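Local structure of aminofutalosine deaminase (Helicobacter pylori, 7LKK) at residues Ser97-Leu100 against Gly101-Asn105. The protein deaminates aminofutalosine in the menaquinone pathway, as a metal-dependent hydrolase of the amidohydrolase family that holds an iron ion here. Numbering follows the deposited sequence.
Sequences SGWL and GSVLN. With MCF ((8R)-3-(5-S-methyl-5-thio-beta-D-ribofuranosyl)-3,6,7,8-tetrahydroimidazo[4,5-d][1,3]diazepin-8-ol), chain J.
Val103 lays its CG2 methyl over one face of the Trp99 indole, a CH-pi contact one turn along helix 96-106, beside the active site of this TIM-barrel amidohydrolase. The methyl stands 3.8 Å from the centroid of the six-membered ring, and a branched CB suits this place because it carries a methyl close to the backbone. Trp99 has CG anti to its N (chi1 176°), which sends the broad ring out to the inhibitor, where CH2 comes within 3.5 Å of MCF C7; its NE1 hydrogen-bonds to Ser331 O, which with the Val103 methyl should limit the ring's rotation. Leu100 and Leu104 extend this apolar side, with Leu100 CG 3.8 Å from Leu104 CD1 and Phe242 of helix 242-247 touching both.

The side with Gly98 and Ser102 is partly exposed and polar, held by hydrogen bonds rather than apolar packing. Gly98, lacking a side chain, contributes only backbone, its O taking the Ser102 N-H at 3.2 Å. Trp99 O is gripped twice: the Val103 N-H makes the usual helix bond at 2.9 Å, and serine is short enough to fold back on its own helix. Ser102 OG, which accepts from Asp92 N, donates to Trp99 O from 2.7 Å, 22° out of the carbonyl plane.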
ATOM      1  N   SER A  97      -2.754  11.717  18.800  1.00 20.38           N
ATOM      2  CA  SER A  97      -2.176  12.519  19.874  1.00 19.06           C
ATOM      3  C   SER A  97      -0.654  12.471  19.842  1.00 20.22           C
ATOM      4  O   SER A  97       0.013  13.495  20.038  1.00 22.47           O
ATOM      5  CB  SER A  97      -2.701  12.036  21.224  1.00 21.82           C
ATOM      6  OG  SER A  97      -2.447  10.653  21.402  1.00 22.05           O
ATOM      7  N   GLY A  98      -0.086  11.288  19.609  1.00 18.51           N
ATOM      8  CA  GLY A  98       1.357  11.187  19.466  1.00 21.71           C
ATOM      9  C   GLY A  98       1.882  11.975  18.282  1.00 20.34           C
ATOM     10  O   GLY A  98       2.948  12.591  18.356  1.00 21.28           O
ATOM     11  N   TRP A  99       1.148  11.956  17.168  1.00 19.02           N
ATOM     12  CA  TRP A  99       1.571  12.709  15.992  1.00 19.53           C
ATOM     13  C   TRP A  99       1.488  14.212  16.238  1.00 19.06           C
ATOM     14  O   TRP A  99       2.462  14.942  16.016  1.00 17.61           O
ATOM     15  CB  TRP A  99       0.723  12.311  14.785  1.00 20.84           C
ATOM     16  CG  TRP A  99       1.030  13.097  13.550  1.00 18.61           C
ATOM     17  CD1 TRP A  99       2.022  12.850  12.648  1.00 15.83           C
ATOM     18  CD2 TRP A  99       0.341  14.261  13.079  1.00 23.22           C
ATOM     19  NE1 TRP A  99       1.993  13.787  11.643  1.00 21.34           N
ATOM     20  CE2 TRP A  99       0.971  14.665  11.885  1.00 21.38           C
ATOM     21  CE3 TRP A  99      -0.747  15.003  13.552  1.00 21.46           C
ATOM     22  CZ2 TRP A  99       0.548  15.776  11.156  1.00 24.60           C
ATOM     23  CZ3 TRP A  99      -1.164  16.104  12.827  1.00 22.46           C
ATOM     24  CH2 TRP A  99      -0.517  16.482  11.644  1.00 22.92           C
ATOM     25  N   LEU A 100       0.332  14.692  16.705  1.00 18.90           N
ATOM     26  CA  LEU A 100       0.147  16.127  16.898  1.00 20.33           C
ATOM     27  C   LEU A 100       1.120  16.679  17.933  1.00 19.81           C
ATOM     28  O   LEU A 100       1.698  17.755  17.740  1.00 20.02           O
ATOM     29  CB  LEU A 100      -1.298  16.422  17.303  1.00 20.50           C
ATOM     30  CG  LEU A 100      -1.678  17.897  17.456  1.00 20.28           C
ATOM     31  CD1 LEU A 100      -1.231  18.711  16.247  1.00 20.34           C
ATOM     32  CD2 LEU A 100      -3.176  18.045  17.683  1.00 21.61           C
ATOM     33  N   GLY A 101       1.306  15.959  19.040  1.00 16.85           N
ATOM     34  CA  GLY A 101       2.283  16.378  20.029  1.00 19.14           C
ATOM     35  C   GLY A 101       3.687  16.482  19.462  1.00 23.04           C
ATOM     36  O   GLY A 101       4.442  17.390  19.817  1.00 21.06           O
ATOM     37  N   SER A 102       4.058  15.552  18.578  1.00 19.00           N
ATOM     38  CA  SER A 102       5.389  15.603  17.980  1.00 21.71           C
ATOM     39  C   SER A 102       5.512  16.746  16.980  1.00 22.34           C
ATOM     40  O   SER A 102       6.586  17.346  16.859  1.00 26.21           O
ATOM     41  CB  SER A 102       5.730  14.266  17.316  1.00 25.00           C
ATOM     42  OG  SER A 102       5.020  14.094  16.102  1.00 24.37           O
ATOM     43  N   VAL A 103       4.433  17.058  16.257  1.00 21.99           N
ATOM     44  CA  VAL A 103       4.463  18.189  15.332  1.00 17.01           C
ATOM     45  C   VAL A 103       4.677  19.487  16.100  1.00 22.79           C
ATOM     46  O   VAL A 103       5.503  20.328  15.725  1.00 19.85           O
ATOM     47  CB  VAL A 103       3.171  18.237  14.496  1.00 20.68           C
ATOM     48  CG1 VAL A 103       3.098  19.532  13.697  1.00 20.88           C
ATOM     49  CG2 VAL A 103       3.085  17.029  13.571  1.00 19.74           C
ATOM     50  N   LEU A 104       3.945  19.659  17.202  1.00 22.51           N
ATOM     51  CA  LEU A 104       4.077  20.872  17.997  1.00 22.16           C
ATOM     52  C   LEU A 104       5.446  20.947  18.664  1.00 27.31           C
ATOM     53  O   LEU A 104       6.081  22.009  18.670  1.00 26.61           O
ATOM     54  CB  LEU A 104       2.956  20.938  19.032  1.00 23.78           C
ATOM     55  CG  LEU A 104       1.553  21.155  18.461  1.00 23.72           C
ATOM     56  CD1 LEU A 104       0.527  20.365  19.249  1.00 23.73           C
ATOM     57  CD2 LEU A 104       1.200  22.630  18.445  1.00 31.16           C
ATOM     58  N   ASN A 105       5.918  19.831  19.228  1.00 25.00           N
ATOM     59  CA  ASN A 105       7.239  19.806  19.846  1.00 28.96           C
ATOM     60  C   ASN A 105       8.354  20.036  18.836  1.00 30.20           C
ATOM     61  O   ASN A 105       9.455  20.441  19.226  1.00 32.59           O
ATOM     62  CB  ASN A 105       7.457  18.473  20.570  1.00 27.68           C
ATOM     63  CG  ASN A 105       6.600  18.340  21.813  1.00 31.51           C
ATOM     64  OD1 ASN A 105       6.149  19.335  22.378  1.00 29.82           O
ATOM     65  ND2 ASN A 105       6.374  17.105  22.249  1.00 29.70           N
TER
HETATM   66  O8  MCF J 506      -4.279  17.050   7.723  1.00 30.79           O
HETATM   67  C8  MCF J 506      -3.089  16.502   8.230  1.00 28.39           C
HETATM   68  C7  MCF J 506      -3.284  15.825   9.583  1.00 25.65           C
HETATM   69  N6  MCF J 506      -4.316  16.485  10.344  1.00 25.30           N
HETATM   70  C5  MCF J 506      -4.276  17.921  10.501  1.00 26.51           C
HETATM   71  N4  MCF J 506      -3.273  18.818   9.937  1.00 24.69           N
HETATM   72  C10 MCF J 506      -2.048  18.618   9.124  1.00 25.35           C
HETATM   73  C9  MCF J 506      -1.937  17.527   8.283  1.00 24.50           C
HETATM   74  N1  MCF J 506      -0.758  17.603   7.682  1.00 26.38           N
HETATM   75  C2  MCF J 506      -0.123  18.701   8.089  1.00 26.43           C
HETATM   76  N3  MCF J 506      -0.922  19.322   8.962  1.00 23.54           N
HETATM   77  C1S MCF J 506      -0.539  20.594   9.649  1.00 29.09           C
HETATM   78  C2S MCF J 506      -1.681  21.634   9.725  1.00 28.97           C
HETATM   79  O2S MCF J 506      -1.744  22.366   8.577  1.00 23.50           O
HETATM   80  O4S MCF J 506      -0.250  20.359  10.874  1.00 27.92           O
HETATM   81  C4S MCF J 506      -0.538  21.738  11.674  1.00 29.99           C
HETATM   82  C3S MCF J 506      -1.240  22.509  10.893  1.00 29.79           C
HETATM   83  O3S MCF J 506      -0.371  23.632  10.387  1.00 30.91           O
HETATM   84  C5S MCF J 506      -1.306  21.430  12.947  1.00 31.10           C
HETATM   85  S5S MCF J 506      -0.891  22.656  14.220  1.00 38.43           S
HETATM   86  C6S MCF J 506      -2.183  22.652  15.496  1.00 34.28           C